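Local atomic coordinates of MmoQ Response regulator (Methylococcus capsulatus, PDB entry 3LJX), a protein that probably takes part in cyclic di-GMP signalling as a diguanylate cyclase, this chain being the piece that carries its all-helical HDOD domain. Residues 4-15 and 144-153; 67-75 and 131-139. One frame throughout, in Å; residues are numbered along the deposited sequence.

Both contacts tie an earlier part of the chain to neighbouring helices in its middle. Contact 1 lays the N-terminal loop, residues 4-15, along helix 144-152; contact 2 sets the start of helix 71-78, with the loop before it, against helix 132-141. The two second segments belong to consecutive helices, and contact 2 is nested inside the loop closed by contact 1. Their centres lie 22 Å apart, with nearest atoms about 7 Å apart and not touching. The first contact is mainly apolar and the second mainly polar, so in this strand-free, helical chain a loop-to-helix joint and a helix-to-helix joint rest on differing chemistry.

Contact 1. Residues 4-15 and 144-153; sequences WNMHKPMLCDSL and VGRLALATAW
An apolar seam joins the irregular N-terminal loop, from W4 to L15, to helix 144-152, with two indoles crossing where the helix ends. W153, just past the helix, sends the edge of its ring into the face of W4 in a T-shaped pair: the planes stand at 72°, and W153 NE1 lies 3.2 Å from W4 CD2. P9 CB meets the opposite face toward the rim, so the W4 indole is sandwiched between its own loop and the helix end. With CG anti to the backbone N (chi1 179°), W4 also brings CE3 to 3.5 Å from A152 CB, while its CH2 rests on L149 CD2. A glycine in place of W4 would probably leave the W153 edge without the ring it points into and open a gap beside A152 and L149. Further along, L11 presents CD2 to A152 CB at 3.6 Å, the same methyl lying near A148 O. L15 closes the seam with its branches divided: CD2 sits 3.6 Å from A148 CA, CD1 makes a looser contact with V144 CG2, and CB meets L147 CD1. Between these leucines T151 turns CG2 to S14 O, whereas its hydroxyl bonds back to L147 O at 2.7 Å, from above the carbonyl plane; that oxygen also takes T151 N. S14 OG is held by D2, and F177 stacks on W153. Leucines and a tryptophan from an irregular chain thus pack over the small residues A148 and A152, a plain hydrophobic joint between the N-terminal loop and a helix of the all-helical HDOD fold.

Contact 2. Residues 67-75 and 131-139; sequences PVASVIDAI and APKEAFTLG
K133, in the first turn of helix 132-141, reaches D73 with its ammonium group: NZ lies 2.9 Å from D73 OD1 in a salt bridge that uses the syn lone pair of that oxygen. K133 CG lies between its backbone N and carbonyl carbon (chi1 66°), and the chain beyond is extended, carrying CD past S70 OG and I72 CG2. E134 follows with its aliphatic part against A69, CG being 3.8 Å from A69 CB, and its CA-H is directed at A69 O. Its carboxylate stays 4.4 Å from that of D73 (OE2 to OD2), but one water donates to both of these oxygens and accepts from A69 N, a bridge that probably eases any repulsion between the two acids. One turn on, T137 sets OG1 2.8 Å from A69 O; K133 O is within reach of the same hydroxyl proton, so its acceptor is unsettled. A second water donates to T137 OG1 and accepts from V71 N, in the first turn of helix 71-78. S70 is the N-cap there: its OG accepts from D73 N at 3.1 Å and donates to D73 OD2 at 2.6 Å, from above the carboxylate plane. D73 is therefore gripped by the cap, a water and the lysine together, which implies that its carboxylate is likely to stay ionised and that the link between the two helices here is mainly polar.

Contact 1. Residues 4-15 and 144-153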
loop_
_atom_site.group_PDB
_atom_site.type_symbol
_atom_site.label_atom_id
_atom_site.label_comp_id
_atom_site.label_asym_id
_atom_site.label_seq_id
_atom_site.Cartn_x
_atom_site.Cartn_y
_atom_site.Cartn_z
ATOM N N TRP A 4 1.081 0.061 -20.814
ATOM C CA TRP A 4 1.841 -1.013 -20.207
ATOM C C TRP A 4 3.157 -1.204 -20.944
ATOM O O TRP A 4 3.190 -1.682 -22.080
ATOM C CB TRP A 4 1.057 -2.322 -20.207
ATOM C CG TRP A 4 1.842 -3.453 -19.596
ATOM C CD1 TRP A 4 2.760 -4.251 -20.229
ATOM C CD2 TRP A 4 1.795 -3.901 -18.230
ATOM N NE1 TRP A 4 3.269 -5.178 -19.347
ATOM C CE2 TRP A 4 2.694 -4.987 -18.113
ATOM C CE3 TRP A 4 1.077 -3.494 -17.094
ATOM C CZ2 TRP A 4 2.895 -5.675 -16.904
ATOM C CZ3 TRP A 4 1.276 -4.176 -15.896
ATOM C CH2 TRP A 4 2.182 -5.251 -15.809
ATOM N N ASN A 5 4.237 -0.806 -20.288
ATOM C CA ASN A 5 5.576 -0.942 -20.830
ATOM C C ASN A 5 6.157 -2.260 -20.342
ATOM O O ASN A 5 6.368 -2.452 -19.132
ATOM C CB ASN A 5 6.441 0.206 -20.330
ATOM C CG ASN A 5 7.800 0.230 -20.989
ATOM O OD1 ASN A 5 8.081 1.112 -21.814
ATOM N ND2 ASN A 5 8.663 -0.736 -20.632
HETATM N N MSE A 6 6.413 -3.172 -21.271
HETATM C CA MSE A 6 6.790 -4.542 -20.907
HETATM C C MSE A 6 8.099 -4.587 -20.128
HETATM O O MSE A 6 8.234 -5.324 -19.148
HETATM C CB MSE A 6 6.889 -5.401 -22.156
HETATM C CG MSE A 6 7.738 -6.647 -21.989
HETATM SE SE MSE A 6 7.910 -7.621 -23.667
HETATM C CE MSE A 6 9.319 -8.869 -23.165
ATOM N N HIS A 7 9.056 -3.773 -20.546
ATOM C CA HIS A 7 10.329 -3.735 -19.860
ATOM C C HIS A 7 10.209 -3.123 -18.477
ATOM O O HIS A 7 10.829 -3.607 -17.521
ATOM C CB HIS A 7 11.350 -2.943 -20.665
ATOM C CG HIS A 7 12.717 -2.967 -20.070
ATOM N ND1 HIS A 7 13.374 -1.825 -19.671
ATOM C CD2 HIS A 7 13.545 -4.000 -19.787
ATOM C CE1 HIS A 7 14.558 -2.151 -19.184
ATOM N NE2 HIS A 7 14.685 -3.465 -19.239
ATOM N N LYS A 8 9.433 -2.043 -18.376
ATOM C CA LYS A 8 9.263 -1.357 -17.104
ATOM C C LYS A 8 7.792 -0.993 -16.848
ATOM O O LYS A 8 7.390 0.166 -16.986
ATOM C CB LYS A 8 10.159 -0.123 -17.031
ATOM C CG LYS A 8 10.174 0.488 -15.652
ATOM C CD LYS A 8 10.954 1.789 -15.587
ATOM C CE LYS A 8 10.921 2.347 -14.163
ATOM N NZ LYS A 8 11.772 3.555 -14.000
ATOM N N PRO A 9 6.985 -2.001 -16.488
ATOM C CA PRO A 9 5.548 -1.835 -16.226
ATOM C C PRO A 9 5.316 -0.766 -15.167
ATOM O O PRO A 9 5.993 -0.757 -14.147
ATOM C CB PRO A 9 5.126 -3.196 -15.677
ATOM C CG PRO A 9 6.188 -4.158 -16.155
ATOM C CD PRO A 9 7.457 -3.378 -16.246
HETATM N N MSE A 10 4.353 0.114 -15.399
HETATM C CA MSE A 10 4.153 1.234 -14.507
HETATM C C MSE A 10 2.749 1.822 -14.667
HETATM O O MSE A 10 2.445 2.439 -15.688
HETATM C CB MSE A 10 5.222 2.277 -14.816
HETATM C CG MSE A 10 5.067 3.561 -14.084
HETATM SE SE MSE A 10 5.367 3.390 -12.188
HETATM C CE MSE A 10 4.112 4.771 -11.686
ATOM N N LEU A 11 1.888 1.617 -13.668
ATOM C CA LEU A 11 0.574 2.272 -13.638
ATOM C C LEU A 11 0.503 3.166 -12.418
ATOM O O LEU A 11 0.982 2.809 -11.341
ATOM C CB LEU A 11 -0.583 1.260 -13.571
ATOM C CG LEU A 11 -0.927 0.471 -14.833
ATOM C CD1 LEU A 11 0.149 -0.592 -15.092
ATOM C CD2 LEU A 11 -2.313 -0.164 -14.732
ATOM N N CYS A 12 -0.098 4.336 -12.570
ATOM C CA CYS A 12 -0.328 5.157 -11.395
ATOM C C CYS A 12 -1.599 5.989 -11.553
ATOM O O CYS A 12 -2.549 5.812 -10.794
ATOM C CB CYS A 12 0.898 6.020 -11.066
ATOM S SG CYS A 12 0.782 6.855 -9.463
ATOM N N ASP A 13 -1.628 6.859 -12.557
ATOM C CA ASP A 13 -2.785 7.721 -12.757
ATOM C C ASP A 13 -4.066 6.918 -12.940
ATOM O O ASP A 13 -5.134 7.361 -12.546
ATOM C CB ASP A 13 -2.565 8.664 -13.943
ATOM C CG ASP A 13 -1.424 9.653 -13.707
ATOM O OD1 ASP A 13 -1.021 9.860 -12.538
ATOM O OD2 ASP A 13 -0.926 10.229 -14.699
ATOM N N SER A 14 -3.952 5.724 -13.511
ATOM C CA SER A 14 -5.126 4.944 -13.892
ATOM C C SER A 14 -5.646 4.026 -12.785
ATOM O O SER A 14 -6.671 3.361 -12.961
ATOM C CB SER A 14 -4.818 4.091 -15.126
ATOM O OG SER A 14 -3.995 2.975 -14.775
ATOM N N LEU A 15 -4.946 3.947 -11.660
ATOM C CA LEU A 15 -5.421 3.051 -10.601
ATOM C C LEU A 15 -6.733 3.592 -10.000
ATOM O O LEU A 15 -6.844 4.784 -9.699
ATOM C CB LEU A 15 -4.355 2.853 -9.519
ATOM C CG LEU A 15 -2.976 2.320 -9.967
ATOM C CD1 LEU A 15 -1.976 2.404 -8.820
ATOM C CD2 LEU A 15 -3.050 0.884 -10.499
ATOM N N VAL A 144 0.110 -2.997 -3.652
ATOM C CA VAL A 144 -0.510 -2.203 -4.690
ATOM C C VAL A 144 -0.263 -2.807 -6.083
ATOM O O VAL A 144 -0.998 -2.527 -7.026
ATOM C CB VAL A 144 -0.031 -0.730 -4.626
ATOM C CG1 VAL A 144 1.415 -0.603 -5.122
ATOM C CG2 VAL A 144 -0.953 0.148 -5.437
ATOM N N GLY A 145 0.757 -3.651 -6.207
ATOM C CA GLY A 145 0.954 -4.411 -7.426
ATOM C C GLY A 145 -0.246 -5.265 -7.834
ATOM O O GLY A 145 -0.447 -5.529 -9.020
ATOM N N ARG A 146 -1.049 -5.703 -6.867
ATOM C CA ARG A 146 -2.248 -6.488 -7.184
ATOM C C ARG A 146 -3.268 -5.623 -7.909
ATOM O O ARG A 146 -3.788 -6.010 -8.960
ATOM C CB ARG A 146 -2.898 -7.058 -5.928
ATOM C CG ARG A 146 -2.069 -8.074 -5.160
ATOM C CD ARG A 146 -2.934 -8.681 -4.069
ATOM N NE ARG A 146 -2.181 -9.580 -3.204
ATOM C CZ ARG A 146 -2.083 -10.898 -3.373
ATOM N NH1 ARG A 146 -2.695 -11.511 -4.390
ATOM N NH2 ARG A 146 -1.370 -11.612 -2.511
ATOM N N LEU A 147 -3.553 -4.455 -7.334
ATOM C CA LEU A 147 -4.430 -3.465 -7.960
ATOM C C LEU A 147 -3.960 -3.156 -9.390
ATOM O O LEU A 147 -4.764 -3.081 -10.317
ATOM C CB LEU A 147 -4.407 -2.171 -7.148
ATOM C CG LEU A 147 -5.689 -1.395 -6.836
ATOM C CD1 LEU A 147 -5.465 0.063 -7.114
ATOM C CD2 LEU A 147 -6.930 -1.915 -7.571
ATOM N N ALA A 148 -2.653 -2.967 -9.557
ATOM C CA ALA A 148 -2.095 -2.606 -10.856
ATOM C C ALA A 148 -2.305 -3.677 -11.928
ATOM O O ALA A 148 -2.637 -3.359 -13.058
ATOM C CB ALA A 148 -0.618 -2.263 -10.726
ATOM N N LEU A 149 -2.113 -4.946 -11.585
ATOM C CA LEU A 149 -2.318 -5.989 -12.578
ATOM C C LEU A 149 -3.794 -6.084 -12.946
ATOM O O LEU A 149 -4.135 -6.250 -14.119
ATOM C CB LEU A 149 -1.854 -7.337 -12.042
ATOM C CG LEU A 149 -0.358 -7.571 -12.026
ATOM C CD1 LEU A 149 -0.061 -8.966 -11.434
ATOM C CD2 LEU A 149 0.177 -7.424 -13.435
ATOM N N ALA A 150 -4.663 -6.007 -11.932
ATOM C CA ALA A 150 -6.104 -6.099 -12.139
ATOM C C ALA A 150 -6.566 -4.949 -13.035
ATOM O O ALA A 150 -7.438 -5.114 -13.873
ATOM C CB ALA A 150 -6.843 -6.059 -10.797
ATOM N N THR A 151 -5.959 -3.782 -12.853
ATOM C CA THR A 151 -6.297 -2.620 -13.647
ATOM C C THR A 151 -5.751 -2.709 -15.073
ATOM O O THR A 151 -6.462 -2.409 -16.032
ATOM C CB THR A 151 -5.763 -1.350 -12.991
ATOM O OG1 THR A 151 -6.265 -1.269 -11.657
ATOM C CG2 THR A 151 -6.219 -0.127 -13.774
ATOM N N ALA A 152 -4.495 -3.130 -15.204
ATOM C CA ALA A 152 -3.820 -3.204 -16.502
ATOM C C ALA A 152 -4.397 -4.297 -17.400
ATOM O O ALA A 152 -4.675 -4.052 -18.575
ATOM C CB ALA A 152 -2.308 -3.418 -16.320
ATOM N N TRP A 153 -4.577 -5.497 -16.851
ATOM C CA TRP A 153 -5.013 -6.635 -17.666
ATOM C C TRP A 153 -6.244 -7.335 -17.082
ATOM O O TRP A 153 -6.178 -8.495 -16.696
ATOM C CB TRP A 153 -3.869 -7.636 -17.829
ATOM C CG TRP A 153 -2.623 -7.031 -18.357
ATOM C CD1 TRP A 153 -1.535 -6.624 -17.635
ATOM C CD2 TRP A 153 -2.319 -6.755 -19.729
ATOM N NE1 TRP A 153 -0.573 -6.110 -18.478
ATOM C CE2 TRP A 153 -1.030 -6.184 -19.766
ATOM C CE3 TRP A 153 -3.011 -6.948 -20.932
ATOM C CZ2 TRP A 153 -0.424 -5.790 -20.952
ATOM C CZ3 TRP A 153 -2.404 -6.560 -22.115
ATOM C CH2 TRP A 153 -1.124 -5.986 -22.118
#

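Contact 2. Residues 67-75 and 131-139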
loop_
_atom_site.group_PDB
_atom_site.type_symbol
_atom_site.label_atom_id
_atom_site.label_comp_id
_atom_site.label_asym_id
_atom_site.label_seq_id
_atom_site.Cartn_x
_atom_site.Cartn_y
_atom_site.Cartn_z
ATOM N N PRO A 67 12.702 12.981 -0.246
ATOM C CA PRO A 67 11.433 12.313 -0.561
ATOM C C PRO A 67 10.489 12.309 0.642
ATOM O O PRO A 67 10.945 12.471 1.780
ATOM C CB PRO A 67 11.872 10.889 -0.889
ATOM C CG PRO A 67 13.109 10.697 -0.017
ATOM C CD PRO A 67 13.813 12.027 -0.082
ATOM N N VAL A 68 9.189 12.152 0.378
ATOM C CA VAL A 68 8.176 12.041 1.425
ATOM C C VAL A 68 7.496 10.684 1.318
ATOM O O VAL A 68 7.544 10.034 0.266
ATOM C CB VAL A 68 7.093 13.169 1.336
ATOM C CG1 VAL A 68 7.711 14.529 1.567
ATOM C CG2 VAL A 68 6.371 13.129 0.004
ATOM N N ALA A 69 6.857 10.271 2.408
ATOM C CA ALA A 69 6.241 8.959 2.505
ATOM C C ALA A 69 4.939 9.033 3.300
ATOM O O ALA A 69 4.528 8.064 3.936
ATOM C CB ALA A 69 7.214 7.964 3.154
ATOM N N SER A 70 4.299 10.195 3.272
ATOM C CA SER A 70 2.947 10.327 3.798
ATOM C C SER A 70 2.236 11.502 3.121
ATOM O O SER A 70 2.875 12.481 2.705
ATOM C CB SER A 70 2.988 10.558 5.301
ATOM O OG SER A 70 3.595 11.809 5.571
ATOM N N VAL A 71 0.913 11.423 3.015
ATOM C CA VAL A 71 0.178 12.512 2.397
ATOM C C VAL A 71 0.443 13.825 3.139
ATOM O O VAL A 71 0.643 14.866 2.510
ATOM C CB VAL A 71 -1.314 12.223 2.343
ATOM C CG1 VAL A 71 -2.036 13.293 1.521
ATOM C CG2 VAL A 71 -1.548 10.834 1.752
ATOM N N ILE A 72 0.476 13.783 4.472
ATOM C CA ILE A 72 0.662 15.027 5.229
ATOM C C ILE A 72 2.050 15.641 4.957
ATOM O O ILE A 72 2.188 16.863 4.836
ATOM C CB ILE A 72 0.419 14.835 6.724
ATOM C CG1 ILE A 72 0.380 16.190 7.434
ATOM C CG2 ILE A 72 1.483 13.937 7.326
ATOM C CD1 ILE A 72 -0.789 17.056 7.027
ATOM N N ASP A 73 3.073 14.799 4.828
ATOM C CA ASP A 73 4.394 15.310 4.456
ATOM C C ASP A 73 4.430 15.843 3.024
ATOM O O ASP A 73 5.100 16.840 2.744
ATOM C CB ASP A 73 5.474 14.257 4.667
ATOM C CG ASP A 73 5.680 13.935 6.132
ATOM O OD1 ASP A 73 5.630 14.882 6.957
ATOM O OD2 ASP A 73 5.876 12.738 6.456
ATOM N N ALA A 74 3.710 15.191 2.118
ATOM C CA ALA A 74 3.627 15.717 0.756
ATOM C C ALA A 74 3.006 17.124 0.767
ATOM O O ALA A 74 3.499 18.050 0.104
ATOM C CB ALA A 74 2.833 14.774 -0.145
ATOM N N ILE A 75 1.934 17.286 1.537
ATOM C CA ILE A 75 1.271 18.578 1.640
ATOM C C ILE A 75 2.236 19.656 2.144
ATOM O O ILE A 75 2.355 20.713 1.528
ATOM C CB ILE A 75 0.054 18.517 2.566
ATOM C CG1 ILE A 75 -1.074 17.727 1.912
ATOM C CG2 ILE A 75 -0.432 19.913 2.873
ATOM C CD1 ILE A 75 -2.320 17.632 2.787
ATOM N N ALA A 131 9.207 6.004 11.316
ATOM C CA ALA A 131 8.140 6.955 11.632
ATOM C C ALA A 131 6.806 6.293 11.310
ATOM O O ALA A 131 6.602 5.817 10.190
ATOM C CB ALA A 131 8.305 8.223 10.821
ATOM N N PRO A 132 5.899 6.241 12.291
ATOM C CA PRO A 132 4.612 5.535 12.080
ATOM C C PRO A 132 3.767 6.081 10.928
ATOM O O PRO A 132 3.123 5.301 10.218
ATOM C CB PRO A 132 3.893 5.686 13.426
ATOM C CG PRO A 132 5.060 5.813 14.445
ATOM C CD PRO A 132 6.149 6.576 13.708
ATOM N N LYS A 133 3.768 7.388 10.717
ATOM C CA LYS A 133 3.015 7.932 9.584
ATOM C C LYS A 133 3.562 7.424 8.243
ATOM O O LYS A 133 2.799 7.225 7.291
ATOM C CB LYS A 133 2.983 9.462 9.609
ATOM C CG LYS A 133 4.327 10.138 9.403
ATOM C CD LYS A 133 4.173 11.679 9.353
ATOM C CE LYS A 133 5.464 12.366 9.814
ATOM N NZ LYS A 133 5.427 13.858 9.678
ATOM N N GLU A 134 4.879 7.207 8.175
ATOM C CA GLU A 134 5.500 6.670 6.964
ATOM C C GLU A 134 5.228 5.165 6.870
ATOM O O GLU A 134 5.031 4.622 5.771
ATOM C CB GLU A 134 7.004 6.970 6.949
ATOM C CG GLU A 134 7.312 8.483 6.955
ATOM C CD GLU A 134 8.816 8.795 6.929
ATOM O OE1 GLU A 134 9.622 7.936 7.349
ATOM O OE2 GLU A 134 9.193 9.904 6.482
ATOM N N ALA A 135 5.212 4.497 8.030
ATOM C CA ALA A 135 4.919 3.071 8.082
ATOM C C ALA A 135 3.478 2.814 7.646
ATOM O O ALA A 135 3.202 1.847 6.928
ATOM C CB ALA A 135 5.168 2.511 9.500
ATOM N N PHE A 136 2.561 3.678 8.081
ATOM C CA PHE A 136 1.157 3.548 7.697
ATOM C C PHE A 136 1.063 3.448 6.178
ATOM O O PHE A 136 0.430 2.546 5.623
ATOM C CB PHE A 136 0.369 4.768 8.164
ATOM C CG PHE A 136 -1.047 4.785 7.682
ATOM C CD1 PHE A 136 -1.342 5.141 6.367
ATOM C CD2 PHE A 136 -2.093 4.451 8.537
ATOM C CE1 PHE A 136 -2.657 5.163 5.910
ATOM C CE2 PHE A 136 -3.409 4.460 8.086
ATOM C CZ PHE A 136 -3.693 4.824 6.771
ATOM N N THR A 137 1.730 4.390 5.525
ATOM C CA THR A 137 1.725 4.496 4.084
ATOM C C THR A 137 2.284 3.249 3.428
ATOM O O THR A 137 1.704 2.733 2.465
ATOM C CB THR A 137 2.527 5.732 3.631
ATOM O OG1 THR A 137 2.000 6.892 4.282
ATOM C CG2 THR A 137 2.419 5.924 2.129
ATOM N N LEU A 138 3.402 2.744 3.936
ATOM C CA LEU A 138 3.948 1.507 3.374
ATOM C C LEU A 138 2.978 0.331 3.547
ATOM O O LEU A 138 2.828 -0.505 2.647
ATOM C CB LEU A 138 5.294 1.166 3.984
ATOM C CG LEU A 138 5.931 -0.066 3.343
ATOM C CD1 LEU A 138 5.989 0.076 1.822
ATOM C CD2 LEU A 138 7.325 -0.324 3.920
ATOM N N GLY A 139 2.311 0.278 4.697
ATOM C CA GLY A 139 1.329 -0.759 4.946
ATOM C C GLY A 139 0.193 -0.651 3.937
ATOM O O GLY A 139 -0.215 -1.637 3.322
HETATM O O HOH W 1 7.631 11.490 4.937
HETATM O O HOH W 2 0.067 8.953 4.003
#